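Local atomic coordinates of hemolysin (Xylella fastidiosa, PDB entry 2OAI), a protein that is probably a membrane hemolysin whose C-terminal CorC_HlyC transporter-associated domain, the part described here, binds calcium and may bind flavin adenine dinucleotide. Residues A10-V13 against S19-I22; L26-L31 against A51-S56. All blocks are in the same frame, centred on the assembly; numbering follows the deposited sequence.

Overall arrangement
The small CorC_HlyC domain shows how helices pack on a sheet through apolar side chains. Contact 1 (10-13 with 19-22) is the hairpin at one border of the five-stranded antiparallel sheet; contact 2 (26-31 with 51-56) joins the two helices on the sheet. The chain passes from strand 20-22 through a short connection into helix 28-35, and the contacts, with centres about 13 Å apart, meet where I22 CD1 lies 3.8 Å from L31 CD1. Calcium is bound by D79, L80, D81 and D86. Contact 1 lies closer to this site without touching it, the L11 side chain being about 8 Å from a calcium ion, whereas contact 2 lies away from it.

Contact 1 of 2, residues A10-V13 against S19-I22; sequences ALMV and SFLI
The carbonyl oxygen of V13 accepts the backbone N-H of L21 across the two strands, with V13 O 2.9 Å from L21 N and an N-H...O angle of 160°. The same V13 O also takes a CA-H...O contact from F20 CA at 3.4 Å, so a strong and a weak donor share one oxygen. The return bond runs from V13 N to L21 O at 2.9 Å, in the carbonyl plane, and L21 O in turn receives the CA-H of M12. V13 and L21 thus form a hydrogen-bonded antiparallel pair, followed by the non-hydrogen-bonded pair M12 and I22: the regular alternation of a beta hairpin, here made by the edge strand 12-14 and strand 20-22. M12, a selenomethionine, and I22 lie side by side on one face, with M12 CG and I22 CG1 closer than usual, 3.4 Å. A bend at chi3 (94°) carries the M12 methyl over the F20 ring, toward the CD1 side of its rim, where CE stands 4.0 Å from the centroid, 20° off the normal, as a CH-pi contact; the selenium sits farther above the same ring in a Met-aromatic contact. On this side M12 touches V34, F20 touches L35 and I22 touches L31, all of helix 28-35. On the other face V13 CG2 meets L21 CB at 3.9 Å, and both side chains pack on V64 of the second subunit.

Contact 2 of 2, residues L26-L31 against A51-S56; sequences LPIEEL and AGMCIS
I28 reaches across from helix 28-35 and lays its terminal methyl against the side chain of M53, a selenomethionine on helix 50-58. I28 CD1 is 3.9 Å from M53 CB and 4.0 Å from M53 SE, and it also comes within 4.0 Å of M53 CE, so the M53 chain curls round a single methyl. The two side chains cross at about a right angle. M53 leaves its helix with CG anti to the backbone N (chi1 178°) and stays extended through chi2, then turns at chi3 (73°). Its end methyl thereby meets L31, one helical turn after I28, with M53 CE 4.1 Å from L31 CD2. The nearest CA atoms, those of I28 and M53, are 8.1 Å apart, which leaves the bridging to side chains. Both helices lie against the sheet of the transporter-associated domain: W70 of strand 67-70 touches L31 and M53, and F68 touches M53. Y47, a loop residue, borders both I28 and M53. All three touching side chains are buried and no hydrogen bond links the two segments, which are joined by van der Waals and hydrophobic contact among aliphatic groups and a polarisable selenium.

Contact 1 of 2, residues A10-V13 against S19-I22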
loop_
_atom_site.group_PDB
_atom_site.type_symbol
_atom_site.label_atom_id
_atom_site.label_comp_id
_atom_site.label_asym_id
_atom_site.label_seq_id
_atom_site.Cartn_x
_atom_site.Cartn_y
_atom_site.Cartn_z
ATOM N N ALA A 10 -0.631 6.617 11.930
ATOM C CA ALA A 10 -2.033 6.853 11.532
ATOM C C ALA A 10 -2.684 5.544 11.072
ATOM O O ALA A 10 -2.037 4.765 10.354
ATOM C CB ALA A 10 -2.073 7.864 10.393
ATOM N N LEU A 11 -3.939 5.299 11.462
ATOM C CA LEU A 11 -4.599 4.056 11.087
ATOM C C LEU A 11 -5.253 4.173 9.714
ATOM O O LEU A 11 -5.531 3.164 9.076
ATOM C CB LEU A 11 -5.657 3.656 12.111
ATOM C CG LEU A 11 -5.348 2.512 13.119
ATOM C CD1 LEU A 11 -3.887 2.303 13.422
ATOM C CD2 LEU A 11 -6.191 2.616 14.386
HETATM N N MSE A 12 -5.522 5.404 9.295
HETATM C CA MSE A 12 -6.227 5.632 8.038
HETATM C C MSE A 12 -5.773 6.931 7.415
HETATM O O MSE A 12 -5.662 7.946 8.108
HETATM C CB MSE A 12 -7.707 5.738 8.319
HETATM C CG MSE A 12 -8.492 5.227 7.214
HETATM SE SE MSE A 12 -10.296 5.691 7.624
HETATM C CE MSE A 12 -10.273 7.371 6.613
ATOM N N VAL A 13 -5.491 6.912 6.118
ATOM C CA VAL A 13 -5.108 8.134 5.439
ATOM C C VAL A 13 -5.822 8.214 4.097
ATOM O O VAL A 13 -6.163 7.192 3.518
ATOM C CB VAL A 13 -3.574 8.269 5.198
ATOM C CG1 VAL A 13 -2.745 8.009 6.516
ATOM C CG2 VAL A 13 -3.154 7.432 4.095
ATOM N N SER A 19 -9.464 7.894 -2.351
ATOM C CA SER A 19 -9.424 6.511 -1.838
ATOM C C SER A 19 -8.695 6.494 -0.487
ATOM O O SER A 19 -8.077 7.485 -0.106
ATOM C CB SER A 19 -8.780 5.531 -2.861
ATOM O OG SER A 19 -7.458 5.921 -3.214
ATOM N N PHE A 20 -8.804 5.381 0.253
ATOM C CA PHE A 20 -8.271 5.348 1.608
ATOM C C PHE A 20 -7.254 4.253 1.703
ATOM O O PHE A 20 -7.481 3.135 1.212
ATOM C CB PHE A 20 -9.374 5.017 2.625
ATOM C CG PHE A 20 -10.478 6.064 2.731
ATOM C CD1 PHE A 20 -10.180 7.409 2.883
ATOM C CD2 PHE A 20 -11.809 5.675 2.731
ATOM C CE1 PHE A 20 -11.212 8.360 2.999
ATOM C CE2 PHE A 20 -12.850 6.615 2.859
ATOM C CZ PHE A 20 -12.555 7.948 2.983
ATOM N N LEU A 21 -6.168 4.536 2.391
ATOM C CA LEU A 21 -5.224 3.506 2.793
ATOM C C LEU A 21 -5.413 3.266 4.296
ATOM O O LEU A 21 -5.324 4.209 5.120
ATOM C CB LEU A 21 -3.800 3.948 2.476
ATOM C CG LEU A 21 -3.481 3.885 0.964
ATOM C CD1 LEU A 21 -2.215 4.719 0.609
ATOM C CD2 LEU A 21 -3.244 2.397 0.574
ATOM N N ILE A 22 -5.692 2.002 4.647
ATOM C CA ILE A 22 -6.182 1.677 5.997
ATOM C C ILE A 22 -5.381 0.531 6.632
ATOM O O ILE A 22 -5.068 -0.457 5.976
ATOM C CB ILE A 22 -7.670 1.314 5.979
ATOM C CG1 ILE A 22 -8.488 2.442 5.297
ATOM C CG2 ILE A 22 -8.171 1.052 7.437
ATOM C CD1 ILE A 22 -10.015 2.239 5.353
#

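Contact 2 of 2, residues L26-L31 against A51-S56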
loop_
_atom_site.group_PDB
_atom_site.type_symbol
_atom_site.label_atom_id
_atom_site.label_comp_id
_atom_site.label_asym_id
_atom_site.label_seq_id
_atom_site.Cartn_x
_atom_site.Cartn_y
_atom_site.Cartn_z
ATOM N N LEU A 26 -7.795 -1.840 11.877
ATOM C CA LEU A 26 -8.932 -0.937 12.102
ATOM C C LEU A 26 -10.166 -1.785 12.479
ATOM O O LEU A 26 -10.493 -2.722 11.748
ATOM C CB LEU A 26 -9.227 -0.086 10.853
ATOM C CG LEU A 26 -10.309 0.991 11.084
ATOM C CD1 LEU A 26 -9.759 2.100 11.979
ATOM C CD2 LEU A 26 -10.838 1.528 9.776
ATOM N N PRO A 27 -10.837 -1.480 13.603
ATOM C CA PRO A 27 -12.008 -2.317 13.923
ATOM C C PRO A 27 -13.110 -2.154 12.865
ATOM O O PRO A 27 -13.259 -1.065 12.312
ATOM C CB PRO A 27 -12.497 -1.781 15.280
ATOM C CG PRO A 27 -11.357 -0.948 15.818
ATOM C CD PRO A 27 -10.607 -0.429 14.606
ATOM N N ILE A 28 -13.871 -3.222 12.598
ATOM C CA ILE A 28 -14.954 -3.192 11.592
ATOM C C ILE A 28 -16.026 -2.141 11.936
ATOM O O ILE A 28 -16.591 -1.508 11.044
ATOM C CB ILE A 28 -15.601 -4.605 11.414
ATOM C CG1 ILE A 28 -14.620 -5.574 10.748
ATOM C CG2 ILE A 28 -16.958 -4.544 10.643
ATOM C CD1 ILE A 28 -14.176 -5.231 9.320
ATOM N N GLU A 29 -16.285 -1.935 13.221
ATOM C CA GLU A 29 -17.268 -0.933 13.640
ATOM C C GLU A 29 -16.852 0.432 13.142
ATOM O O GLU A 29 -17.672 1.204 12.636
ATOM C CB GLU A 29 -17.365 -0.852 15.152
ATOM C CG GLU A 29 -17.919 -2.058 15.814
ATOM C CD GLU A 29 -18.343 -1.746 17.234
ATOM O OE1 GLU A 29 -17.455 -1.688 18.120
ATOM O OE2 GLU A 29 -19.560 -1.540 17.459
ATOM N N GLU A 30 -15.566 0.722 13.307
ATOM C CA GLU A 30 -15.024 2.005 12.912
ATOM C C GLU A 30 -14.958 2.105 11.394
ATOM O O GLU A 30 -15.207 3.160 10.828
ATOM C CB GLU A 30 -13.635 2.215 13.533
ATOM C CG GLU A 30 -13.600 3.240 14.668
ATOM C CD GLU A 30 -13.770 4.678 14.160
ATOM O OE1 GLU A 30 -13.629 4.915 12.937
ATOM O OE2 GLU A 30 -14.042 5.576 14.984
ATOM N N LEU A 31 -14.627 1.001 10.737
ATOM C CA LEU A 31 -14.631 0.948 9.280
ATOM C C LEU A 31 -16.038 1.263 8.733
ATOM O O LEU A 31 -16.181 2.045 7.783
ATOM C CB LEU A 31 -14.152 -0.423 8.796
ATOM C CG LEU A 31 -14.032 -0.612 7.277
ATOM C CD1 LEU A 31 -12.999 0.321 6.624
ATOM C CD2 LEU A 31 -13.737 -2.086 6.925
ATOM N N ALA A 51 -8.314 -6.630 8.840
ATOM C CA ALA A 51 -7.480 -7.777 8.450
ATOM C C ALA A 51 -8.251 -9.085 8.679
ATOM O O ALA A 51 -8.206 -10.004 7.856
ATOM C CB ALA A 51 -6.163 -7.789 9.242
ATOM N N GLY A 52 -8.937 -9.164 9.822
ATOM C CA GLY A 52 -9.741 -10.341 10.180
ATOM C C GLY A 52 -10.793 -10.631 9.116
ATOM O O GLY A 52 -11.001 -11.798 8.747
HETATM N N MSE A 53 -11.424 -9.572 8.607
HETATM C CA MSE A 53 -12.434 -9.726 7.589
HETATM C C MSE A 53 -11.823 -10.275 6.301
HETATM O O MSE A 53 -12.429 -11.123 5.637
HETATM C CB MSE A 53 -13.135 -8.408 7.301
HETATM C CG MSE A 53 -14.133 -8.582 6.206
HETATM SE SE MSE A 53 -15.391 -7.114 6.051
HETATM C CE MSE A 53 -14.318 -5.865 5.340
ATOM N N CYS A 54 -10.631 -9.785 5.957
ATOM C CA CYS A 54 -9.910 -10.324 4.809
ATOM C C CYS A 54 -9.619 -11.819 4.933
ATOM O O CYS A 54 -9.848 -12.570 3.984
ATOM C CB CYS A 54 -8.609 -9.571 4.578
ATOM S SG CYS A 54 -8.897 -7.854 4.098
ATOM N N ILE A 55 -9.099 -12.243 6.087
ATOM C CA ILE A 55 -8.721 -13.654 6.273
ATOM C C ILE A 55 -9.987 -14.511 6.174
ATOM O O ILE A 55 -9.983 -15.590 5.570
ATOM C CB ILE A 55 -7.977 -13.884 7.644
ATOM C CG1 ILE A 55 -6.617 -13.161 7.659
ATOM C CG2 ILE A 55 -7.875 -15.391 7.978
ATOM C CD1 ILE A 55 -5.529 -13.729 6.720
ATOM N N SER A 56 -11.076 -14.006 6.749
ATOM C CA SER A 56 -12.351 -14.693 6.725
ATOM C C SER A 56 -12.828 -14.885 5.276
ATOM O O SER A 56 -13.262 -15.975 4.905
ATOM C CB SER A 56 -13.372 -13.908 7.549
ATOM O OG SER A 56 -14.612 -14.570 7.587
#